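Local coordinates for protein aminoglycoside N(3)-acetyltransferase (PDB 6NP3) that transfers an acetyl group from acetyl-CoA to the 3-amino group of 2-deoxystreptamine aminoglycosides such as gentamicin, probably conferring resistance to them, at residues D21-P25 with F150-G155; N55-S61 with D118-I124; W62-P66 with W84-D88. All blocks are in the same frame, centred on the assembly; numbering follows the deposited sequence.

Contact 1. Residues D21-P25 with F150-G155; sequences DMVMP and FLAHAG
M24 and M22 point from the same face of strand 22-27 onto F150, the phenylalanine near the end of helix 146-151, and they use its ring differently. M24 lays its sulfur over one face: SD sits 4.4 Å from the centroid of the F150 ring, 20° off the normal and displaced toward the rim. Its CB presses on the far end of the same ring, 3.4 Å from F150 CZ. G155 CA lies against the opposite face, which leaves the phenyl group sandwiched between strand and loop. M22 brings its sulfur to the edge instead, SD lying 5.3 Å from the ring centroid of F150, while its CG touches F150 CD1 obliquely at 3.6 Å. The chain of M22 runs out with CG anti to the backbone N (chi1 166°) and then bends at chi2, which sets SD at the edge of the H153 imidazole, 3.6 Å from its CD2. Both sulfurs thus make Met-aromatic contacts with F150, in the layer where a helix packs on the parallel part of the central mixed sheet and its chain turns back into strand 156-160. H153 is fixed through NE2 by D127, a residue known to bind magnesium. No direct hydrogen bond joins the segments; one water accepts from M22 N at 2.9 Å and donates to A154 O at 2.8 Å. At the same residue, M22 O receives a CA-H···O contact from G155 CA.

Contact 2. Residues N55-S61 with D118-I124; sequences NILAFVS and DASMAAI. With LLL ((2R,3R,4R,5R)-2-((1S,2S,3R,4S,6R)-4,6-diamino-3-((2R,3R,6S)-3-amino-6-(aminomethyl)-tetrahydro-2H-pyran-2-yloxy)-2-hydr oxycyclohexyloxy)-5-methyl-4-(methylamino)-tetrahydro-2H-pyran-3,5-diol), chain B.
D118 holds the bound gentamicin with both carboxylate oxygens: OD2 accepts from the ligand hydroxyl O23 at 2.6 Å, and OD1 accepts from the methylamino nitrogen N33 at 2.8 Å. CG of D118 stands anti to the backbone N (chi1 -169°), directing the carboxylate to the sugar. S61 OG donates to the carbonyl O of D118 at 2.7 Å, tilted from the carbonyl plane, and the same hydroxyl lies beside the ligand's N-methyl carbon C93. S120 O takes two bonds, from V60 N and from S61 N, the latter again from out of its plane. Beyond this loop end, strands 55-59 and 121-124 run antiparallel, with I56-I124 and A58-A122 as hydrogen-bonded pairs and L57-A123 and F59-M121 as non-hydrogen-bonded ones. On the face of L57 and F59, the M121 chain, in the conformer described, bends at chi2 and CE comes 3.6 Å from F59 CD1, its sulfur oblique to the ring. The edge of that ring meets D118 O and S120 O, while F98 stacks on it. V60 CG1 touches A122 CB at 3.7 Å. The paired carboxylate bonds suit a hydroxyl and what is probably a protonated amine, and the S61 hydroxyl on D118 O, with the two N-H groups on S120 O, holds the loop that presents the acid to the drug.

Contact 3. Residues W62-P66 with W84-D88; sequences WRDSP and WPAFD
W84 reaches across to the turn at W62-S65 with the one hydrogen bond between these segments: its indole NE1 donates to D64 O at 2.7 Å. The acceptor lies close to the indole plane and is approached nearly head-on, although the bend at the hydrogen (138°) keeps the bond from being straight. Within the turn, a type I beta turn, R63 grips the D64 carboxylate side-on in a salt bridge, NE binding OD1 and NH2 meeting the syn lone pair of OD2 at 2.8 Å.

The aromatic contacts centre on W62. Its indole has CG anti to the backbone N, which sends the ring out between its own turn and the other segment: the backbone of D64 and S65 covers one face, F87 the opposite one. F87 turns an edge to that face, its CD1 3.6 Å from W62 CD2 and the ring planes 61° apart. F87 CB adds a CH-pi contact over the six-membered ring. At the rim of W62, CH2 meets P85 O at 3.4 Å in the indole plane. The same CH2 comes to the edge of W84, and the two indoles stand almost perpendicular, planes at 86°, completing a cluster of three aromatic side chains.

The prolines pack on the indoles. P66 CB sits over the face of W84 in a second CH-pi contact, 3.9 Å from the centroid of its five-membered ring, while P85 CG lies 4.3 Å from W62 CZ2.

P66 is the N-cap of helix 67-70 and W84 directly follows helix 78-83, so these contacts draw together the two ends of that short helical excursion. Strands 184-193 and 196-205 pack alongside: P66 touches M189 and P190, and W84 touches W199.

Contacts 1 and 2 share the central sheet, where strands 22-27 and 55-59 are neighbours: D21 O to N55 N and V23 N to N55 O are both 2.9 Å, probable hydrogen bonds, and the contact centres lie 12 Å apart. Contact 3 continues the chain from the 55-61 end of contact 2. It meets the drug-binding carboxylate directly, S65 OG standing 2.6 Å from D118 OD1 in a probable hydrogen bond, consistent with a second-shell serine positioning the acid. The side chain of S65 is about 4 Å from the bound LLL, the gentamicin. Contact 1 lies farther from the drug, with the M24 side chain about 10 Å from it and the H153 side chain about 5 Å from the bound magnesium.

Contact 1. Residues D21-P25 with F150-G155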
loop_
_atom_site.group_PDB
_atom_site.type_symbol
_atom_site.label_atom_id
_atom_site.label_comp_id
_atom_site.label_asym_id
_atom_site.label_seq_id
_atom_site.Cartn_x
_atom_site.Cartn_y
_atom_site.Cartn_z
ATOM N N ASP A 21 -14.693 2.276 -10.115
ATOM C CA ASP A 21 -13.330 2.730 -9.899
ATOM C C ASP A 21 -12.481 1.647 -9.229
ATOM O O ASP A 21 -12.970 0.759 -8.527
ATOM C CB ASP A 21 -13.319 3.978 -9.008
ATOM C CG ASP A 21 -13.665 5.272 -9.740
ATOM O OD1 ASP A 21 -13.852 5.272 -10.961
ATOM O OD2 ASP A 21 -13.697 6.320 -9.045
ATOM N N MET A 22 -11.170 1.816 -9.404
ATOM C CA MET A 22 -10.106 1.020 -8.796
ATOM C C MET A 22 -9.440 1.958 -7.785
ATOM O O MET A 22 -8.758 2.911 -8.186
ATOM C CB MET A 22 -9.116 0.647 -9.903
ATOM C CG MET A 22 -7.758 0.107 -9.442
ATOM S SD MET A 22 -7.721 -1.567 -8.858
ATOM C CE MET A 22 -7.996 -1.338 -7.106
ATOM N N VAL A 23 -9.633 1.707 -6.486
ATOM C CA VAL A 23 -9.223 2.639 -5.433
ATOM C C VAL A 23 -8.274 1.962 -4.449
ATOM O O VAL A 23 -8.545 0.851 -3.973
ATOM C CB VAL A 23 -10.449 3.209 -4.695
ATOM C CG1 VAL A 23 -10.054 4.048 -3.495
ATOM C CG2 VAL A 23 -11.305 3.985 -5.657
ATOM N N MET A 24 -7.184 2.666 -4.110
ATOM C CA MET A 24 -6.244 2.239 -3.077
ATOM C C MET A 24 -6.337 3.242 -1.940
ATOM O O MET A 24 -5.891 4.398 -2.095
ATOM C CB MET A 24 -4.819 2.194 -3.624
ATOM C CG MET A 24 -3.803 1.748 -2.604
ATOM S SD MET A 24 -2.249 1.337 -3.380
ATOM C CE MET A 24 -1.424 0.583 -2.007
ATOM N N PRO A 25 -6.879 2.861 -0.795
ATOM C CA PRO A 25 -7.027 3.806 0.310
ATOM C C PRO A 25 -5.832 3.806 1.254
ATOM O O PRO A 25 -5.184 2.790 1.506
ATOM C CB PRO A 25 -8.286 3.294 1.031
ATOM C CG PRO A 25 -8.170 1.803 0.876
ATOM C CD PRO A 25 -7.569 1.583 -0.520
ATOM N N PHE A 150 -2.122 -2.127 -10.630
ATOM C CA PHE A 150 -2.993 -1.023 -10.212
ATOM C C PHE A 150 -2.766 0.211 -11.071
ATOM O O PHE A 150 -3.716 0.880 -11.476
ATOM C CB PHE A 150 -2.671 -0.759 -8.732
ATOM C CG PHE A 150 -3.232 0.502 -8.145
ATOM C CD1 PHE A 150 -4.554 0.590 -7.806
ATOM C CD2 PHE A 150 -2.409 1.560 -7.851
ATOM C CE1 PHE A 150 -5.055 1.715 -7.249
ATOM C CE2 PHE A 150 -2.939 2.702 -7.270
ATOM C CZ PHE A 150 -4.253 2.757 -6.974
ATOM N N LEU A 151 -1.495 0.523 -11.350
ATOM C CA LEU A 151 -1.156 1.690 -12.139
ATOM C C LEU A 151 -1.577 1.517 -13.582
ATOM O O LEU A 151 -1.803 2.514 -14.267
ATOM C CB LEU A 151 0.344 1.943 -12.124
ATOM C CG LEU A 151 0.896 2.388 -10.776
ATOM C CD1 LEU A 151 2.414 2.347 -10.744
ATOM C CD2 LEU A 151 0.373 3.741 -10.352
ATOM N N ALA A 152 -1.720 0.287 -14.058
ATOM C CA ALA A 152 -2.234 0.015 -15.394
ATOM C C ALA A 152 -3.759 -0.080 -15.438
ATOM O O ALA A 152 -4.329 -0.244 -16.528
ATOM C CB ALA A 152 -1.596 -1.280 -15.934
ATOM N N HIS A 153 -4.428 0.018 -14.292
ATOM C CA HIS A 153 -5.849 -0.262 -14.150
ATOM C C HIS A 153 -6.593 0.976 -13.681
ATOM O O HIS A 153 -7.571 0.889 -12.944
ATOM C CB HIS A 153 -6.040 -1.405 -13.163
ATOM C CG HIS A 153 -7.357 -2.105 -13.251
ATOM N ND1 HIS A 153 -8.024 -2.360 -14.432
ATOM C CD2 HIS A 153 -8.105 -2.648 -12.269
ATOM C CE1 HIS A 153 -9.127 -3.045 -14.168
ATOM N NE2 HIS A 153 -9.195 -3.237 -12.863
ATOM N N ALA A 154 -6.135 2.141 -14.135
ATOM C CA ALA A 154 -6.829 3.396 -13.884
ATOM C C ALA A 154 -6.896 3.690 -12.394
ATOM O O ALA A 154 -7.842 4.298 -11.916
ATOM C CB ALA A 154 -8.221 3.452 -14.535
ATOM N N GLY A 155 -5.893 3.252 -11.638
ATOM C CA GLY A 155 -5.987 3.333 -10.197
ATOM C C GLY A 155 -6.097 4.769 -9.704
ATOM O O GLY A 155 -5.448 5.685 -10.234
HETATM O O HOH W 1 -10.524 4.044 -11.152
#

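Contact 2. Residues N55-S61 with D118-I124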
loop_
_atom_site.group_PDB
_atom_site.type_symbol
_atom_site.label_atom_id
_atom_site.label_comp_id
_atom_site.label_asym_id
_atom_site.label_seq_id
_atom_site.Cartn_x
_atom_site.Cartn_y
_atom_site.Cartn_z
ATOM N N ASN A 55 -13.094 -1.985 -7.625
ATOM C CA ASN A 55 -12.096 -2.760 -6.911
ATOM C C ASN A 55 -11.432 -1.875 -5.860
ATOM O O ASN A 55 -11.276 -0.666 -6.039
ATOM C CB ASN A 55 -11.004 -3.303 -7.844
ATOM C CG ASN A 55 -11.531 -4.268 -8.877
ATOM O OD1 ASN A 55 -11.655 -5.465 -8.632
ATOM N ND2 ASN A 55 -11.850 -3.741 -10.051
ATOM N N ILE A 56 -10.997 -2.517 -4.784
ATOM C CA ILE A 56 -10.185 -1.901 -3.729
ATOM C C ILE A 56 -8.892 -2.697 -3.620
ATOM O O ILE A 56 -8.919 -3.934 -3.611
ATOM C CB ILE A 56 -10.916 -1.966 -2.372
ATOM C CG1 ILE A 56 -12.223 -1.187 -2.458
ATOM C CG2 ILE A 56 -10.042 -1.481 -1.217
ATOM C CD1 ILE A 56 -13.156 -1.304 -1.310
ATOM N N LEU A 57 -7.766 -1.995 -3.541
ATOM C CA LEU A 57 -6.457 -2.590 -3.299
ATOM C C LEU A 57 -5.850 -1.893 -2.095
ATOM O O LEU A 57 -5.865 -0.662 -2.032
ATOM C CB LEU A 57 -5.547 -2.362 -4.508
ATOM C CG LEU A 57 -4.125 -2.912 -4.404
ATOM C CD1 LEU A 57 -4.183 -4.400 -4.380
ATOM C CD2 LEU A 57 -3.250 -2.440 -5.537
ATOM N N ALA A 58 -5.347 -2.658 -1.136
ATOM C CA ALA A 58 -4.746 -2.060 0.045
ATOM C C ALA A 58 -3.406 -2.698 0.325
ATOM O O ALA A 58 -3.253 -3.906 0.171
ATOM C CB ALA A 58 -5.656 -2.211 1.270
ATOM N N PHE A 59 -2.447 -1.887 0.754
ATOM C CA PHE A 59 -1.157 -2.392 1.219
ATOM C C PHE A 59 -1.287 -2.780 2.691
ATOM O O PHE A 59 -1.299 -1.922 3.577
ATOM C CB PHE A 59 -0.089 -1.332 0.990
ATOM C CG PHE A 59 1.228 -1.646 1.637
ATOM C CD1 PHE A 59 1.747 -2.918 1.624
ATOM C CD2 PHE A 59 1.959 -0.647 2.236
ATOM C CE1 PHE A 59 2.974 -3.176 2.237
ATOM C CE2 PHE A 59 3.157 -0.913 2.839
ATOM C CZ PHE A 59 3.672 -2.160 2.821
ATOM N N VAL A 60 -1.394 -4.081 2.954
ATOM C CA VAL A 60 -1.708 -4.531 4.306
ATOM C C VAL A 60 -0.510 -5.117 5.047
ATOM O O VAL A 60 -0.489 -5.115 6.283
ATOM C CB VAL A 60 -2.909 -5.498 4.355
ATOM C CG1 VAL A 60 -4.119 -4.887 3.638
ATOM C CG2 VAL A 60 -2.596 -6.854 3.739
ATOM N N SER A 61 0.477 -5.620 4.318
ATOM C CA SER A 61 1.674 -6.243 4.915
ATOM C C SER A 61 1.246 -7.332 5.907
ATOM O O SER A 61 0.250 -8.032 5.692
ATOM C CB SER A 61 2.549 -5.143 5.468
ATOM O OG SER A 61 3.788 -5.624 5.963
ATOM N N ASP A 118 5.974 -9.441 3.313
ATOM C CA ASP A 118 6.225 -8.104 3.831
ATOM C C ASP A 118 5.471 -7.035 3.056
ATOM O O ASP A 118 5.031 -6.049 3.650
ATOM C CB ASP A 118 7.727 -7.795 3.850
ATOM C CG ASP A 118 8.029 -6.549 4.616
ATOM O OD1 ASP A 118 7.833 -6.519 5.862
ATOM O OD2 ASP A 118 8.438 -5.558 3.979
ATOM N N ALA A 119 5.372 -7.185 1.739
ATOM C CA ALA A 119 4.672 -6.236 0.884
ATOM C C ALA A 119 3.222 -6.630 0.611
ATOM O O ALA A 119 2.593 -6.060 -0.286
ATOM C CB ALA A 119 5.430 -6.094 -0.437
ATOM N N SER A 120 2.630 -7.463 1.443
ATOM C CA SER A 120 1.381 -8.091 1.073
ATOM C C SER A 120 0.279 -7.085 0.791
ATOM O O SER A 120 0.061 -6.135 1.539
ATOM C CB SER A 120 0.936 -9.033 2.181
ATOM O OG SER A 120 -0.201 -9.799 1.799
ATOM N N MET A 121 -0.467 -7.367 -0.274
ATOM C CA MET A 121 -1.555 -6.526 -0.750
ATOM C C MET A 121 -2.870 -7.298 -0.729
ATOM O O MET A 121 -2.917 -8.467 -1.126
ATOM C CB MET A 121 -1.279 -6.109 -2.201
ATOM C CG MET A 121 0.017 -5.366 -2.426
ATOM S SD MET A 121 -0.108 -3.645 -1.995
ATOM C CE MET A 121 1.617 -3.189 -2.006
ATOM N N ALA A 122 -3.947 -6.614 -0.341
ATOM C CA ALA A 122 -5.274 -7.202 -0.269
ATOM C C ALA A 122 -6.145 -6.530 -1.313
ATOM O O ALA A 122 -6.056 -5.320 -1.493
ATOM C CB ALA A 122 -5.862 -6.975 1.117
ATOM N N ALA A 123 -6.983 -7.312 -1.997
ATOM C CA ALA A 123 -7.871 -6.750 -2.992
ATOM C C ALA A 123 -9.260 -7.340 -2.895
ATOM O O ALA A 123 -9.432 -8.554 -2.721
ATOM C CB ALA A 123 -7.365 -6.984 -4.412
ATOM N N ILE A 124 -10.239 -6.470 -3.103
ATOM C CA ILE A 124 -11.653 -6.830 -3.128
ATOM C C ILE A 124 -12.214 -6.354 -4.460
ATOM O O ILE A 124 -12.041 -5.183 -4.823
ATOM C CB ILE A 124 -12.421 -6.150 -1.980
ATOM C CG1 ILE A 124 -11.923 -6.651 -0.626
ATOM C CG2 ILE A 124 -13.915 -6.422 -2.099
ATOM C CD1 ILE A 124 -12.275 -5.806 0.529
HETATM C C11 LLL B . 7.423 4.388 6.951
HETATM O O11 LLL B . 6.909 3.946 5.667
HETATM C C21 LLL B . 6.387 5.338 7.546
HETATM N N21 LLL B . 5.093 4.669 7.475
HETATM C C31 LLL B . 6.265 6.557 6.708
HETATM C C41 LLL B . 7.617 7.251 6.674
HETATM C C51 LLL B . 8.643 6.261 6.134
HETATM O O51 LLL B . 8.659 5.093 6.905
HETATM C C61 LLL B . 10.032 6.862 6.182
HETATM N N61 LLL B . 10.976 5.871 5.667
HETATM C C12 LLL B . 7.202 0.158 3.838
HETATM N N12 LLL B . 7.621 -1.033 3.112
HETATM C C22 LLL B . 7.242 1.399 2.946
HETATM C C32 LLL B . 6.720 2.565 3.760
HETATM N N32 LLL B . 6.719 3.772 2.929
HETATM C C42 LLL B . 7.557 2.855 5.007
HETATM C C52 LLL B . 7.657 1.585 5.853
HETATM O O52 LLL B . 8.583 1.816 6.889
HETATM C C62 LLL B . 8.115 0.384 5.050
HETATM O O62 LLL B . 8.022 -0.761 5.877
HETATM C C13 LLL B . 9.182 -1.589 5.992
HETATM C C23 LLL B . 8.675 -3.010 6.222
HETATM O O23 LLL B . 7.794 -3.338 5.168
HETATM C C33 LLL B . 7.877 -3.096 7.536
HETATM N N33 LLL B . 7.491 -4.500 7.800
HETATM C C43 LLL B . 8.754 -2.549 8.680
HETATM O O43 LLL B . 9.797 -3.484 8.877
HETATM C C53 LLL B . 9.318 -1.172 8.314
HETATM O O53 LLL B . 10.019 -1.183 7.092
HETATM C C83 LLL B . 7.924 -2.396 9.961
HETATM C C93 LLL B . 6.035 -4.613 8.031
#

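Contact 3. Residues W62-P66 with W84-D88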
loop_
_atom_site.group_PDB
_atom_site.type_symbol
_atom_site.label_atom_id
_atom_site.label_comp_id
_atom_site.label_asym_id
_atom_site.label_seq_id
_atom_site.Cartn_x
_atom_site.Cartn_y
_atom_site.Cartn_z
ATOM N N TRP A 62 2.029 -7.502 6.971
ATOM C CA TRP A 62 1.899 -8.634 7.885
ATOM C C TRP A 62 2.404 -8.174 9.244
ATOM O O TRP A 62 3.547 -7.710 9.362
ATOM C CB TRP A 62 2.749 -9.789 7.379
ATOM C CG TRP A 62 2.769 -11.035 8.225
ATOM C CD1 TRP A 62 1.850 -11.441 9.148
ATOM C CD2 TRP A 62 3.753 -12.046 8.176
ATOM N NE1 TRP A 62 2.215 -12.648 9.686
ATOM C CE2 TRP A 62 3.366 -13.056 9.083
ATOM C CE3 TRP A 62 4.902 -12.221 7.427
ATOM C CZ2 TRP A 62 4.126 -14.185 9.305
ATOM C CZ3 TRP A 62 5.649 -13.357 7.634
ATOM C CH2 TRP A 62 5.255 -14.328 8.562
ATOM N N ARG A 63 1.558 -8.337 10.267
ATOM C CA ARG A 63 1.915 -8.010 11.648
ATOM C C ARG A 63 3.250 -8.610 12.056
ATOM O O ARG A 63 4.054 -7.957 12.731
ATOM C CB ARG A 63 0.817 -8.534 12.571
ATOM C CG ARG A 63 1.000 -8.190 14.039
ATOM C CD ARG A 63 0.024 -8.987 14.888
ATOM N NE ARG A 63 0.497 -10.351 15.102
ATOM C CZ ARG A 63 -0.145 -11.260 15.829
ATOM N NH1 ARG A 63 -1.303 -10.963 16.392
ATOM N NH2 ARG A 63 0.364 -12.471 15.974
ATOM N N ASP A 64 3.512 -9.837 11.629
ATOM C CA ASP A 64 4.668 -10.595 12.096
ATOM C C ASP A 64 5.726 -10.761 11.006
ATOM O O ASP A 64 6.531 -11.690 11.040
ATOM C CB ASP A 64 4.227 -11.940 12.681
ATOM C CG ASP A 64 3.237 -11.780 13.823
ATOM O OD1 ASP A 64 3.446 -10.884 14.651
ATOM O OD2 ASP A 64 2.249 -12.534 13.871
ATOM N N SER A 65 5.817 -9.818 10.094
ATOM C CA SER A 65 6.871 -9.901 9.105
ATOM C C SER A 65 8.235 -9.824 9.796
ATOM O O SER A 65 8.485 -8.875 10.545
ATOM C CB SER A 65 6.734 -8.727 8.152
ATOM O OG SER A 65 7.867 -8.719 7.316
ATOM N N PRO A 66 9.145 -10.772 9.549
ATOM C CA PRO A 66 10.478 -10.744 10.162
ATOM C C PRO A 66 11.479 -9.877 9.395
ATOM O O PRO A 66 12.636 -10.267 9.181
ATOM C CB PRO A 66 10.881 -12.215 10.156
ATOM C CG PRO A 66 10.271 -12.752 8.908
ATOM C CD PRO A 66 8.958 -11.999 8.755
ATOM N N TRP A 84 9.998 -19.109 13.341
ATOM C CA TRP A 84 9.085 -18.114 12.805
ATOM C C TRP A 84 7.913 -18.803 12.104
ATOM O O TRP A 84 8.105 -19.773 11.368
ATOM C CB TRP A 84 9.811 -17.147 11.843
ATOM C CG TRP A 84 9.178 -15.782 11.897
ATOM C CD1 TRP A 84 8.135 -15.314 11.134
ATOM C CD2 TRP A 84 9.460 -14.762 12.848
ATOM N NE1 TRP A 84 7.774 -14.078 11.560
ATOM C CE2 TRP A 84 8.594 -13.694 12.586
ATOM C CE3 TRP A 84 10.396 -14.630 13.874
ATOM C CZ2 TRP A 84 8.620 -12.523 13.324
ATOM C CZ3 TRP A 84 10.431 -13.466 14.594
ATOM C CH2 TRP A 84 9.562 -12.420 14.311
ATOM N N PRO A 85 6.696 -18.282 12.256
ATOM C CA PRO A 85 5.573 -18.831 11.493
ATOM C C PRO A 85 5.723 -18.534 10.010
ATOM O O PRO A 85 6.088 -17.422 9.616
ATOM C CB PRO A 85 4.358 -18.088 12.067
ATOM C CG PRO A 85 4.886 -16.842 12.642
ATOM C CD PRO A 85 6.269 -17.219 13.176
ATOM N N ALA A 86 5.449 -19.531 9.181
ATOM C CA ALA A 86 5.300 -19.256 7.758
ATOM C C ALA A 86 4.144 -18.295 7.505
ATOM O O ALA A 86 3.119 -18.325 8.196
ATOM C CB ALA A 86 5.047 -20.539 6.973
ATOM N N PHE A 87 4.328 -17.403 6.523
ATOM C CA PHE A 87 3.252 -16.509 6.103
ATOM C C PHE A 87 2.100 -17.320 5.531
ATOM O O PHE A 87 2.264 -18.047 4.549
ATOM C CB PHE A 87 3.761 -15.519 5.059
ATOM C CG PHE A 87 2.704 -14.572 4.543
ATOM C CD1 PHE A 87 2.161 -13.596 5.359
ATOM C CD2 PHE A 87 2.289 -14.633 3.224
ATOM C CE1 PHE A 87 1.228 -12.724 4.878
ATOM C CE2 PHE A 87 1.328 -13.729 2.748
ATOM C CZ PHE A 87 0.832 -12.794 3.584
ATOM N N ASP A 88 0.939 -17.202 6.145
ATOM C CA ASP A 88 -0.254 -17.895 5.672
ATOM C C ASP A 88 -1.248 -16.817 5.267
ATOM O O ASP A 88 -1.790 -16.127 6.148
ATOM C CB ASP A 88 -0.829 -18.756 6.795
ATOM C CG ASP A 88 -2.006 -19.583 6.345
ATOM O OD1 ASP A 88 -2.603 -19.235 5.299
ATOM O OD2 ASP A 88 -2.339 -20.565 7.046
#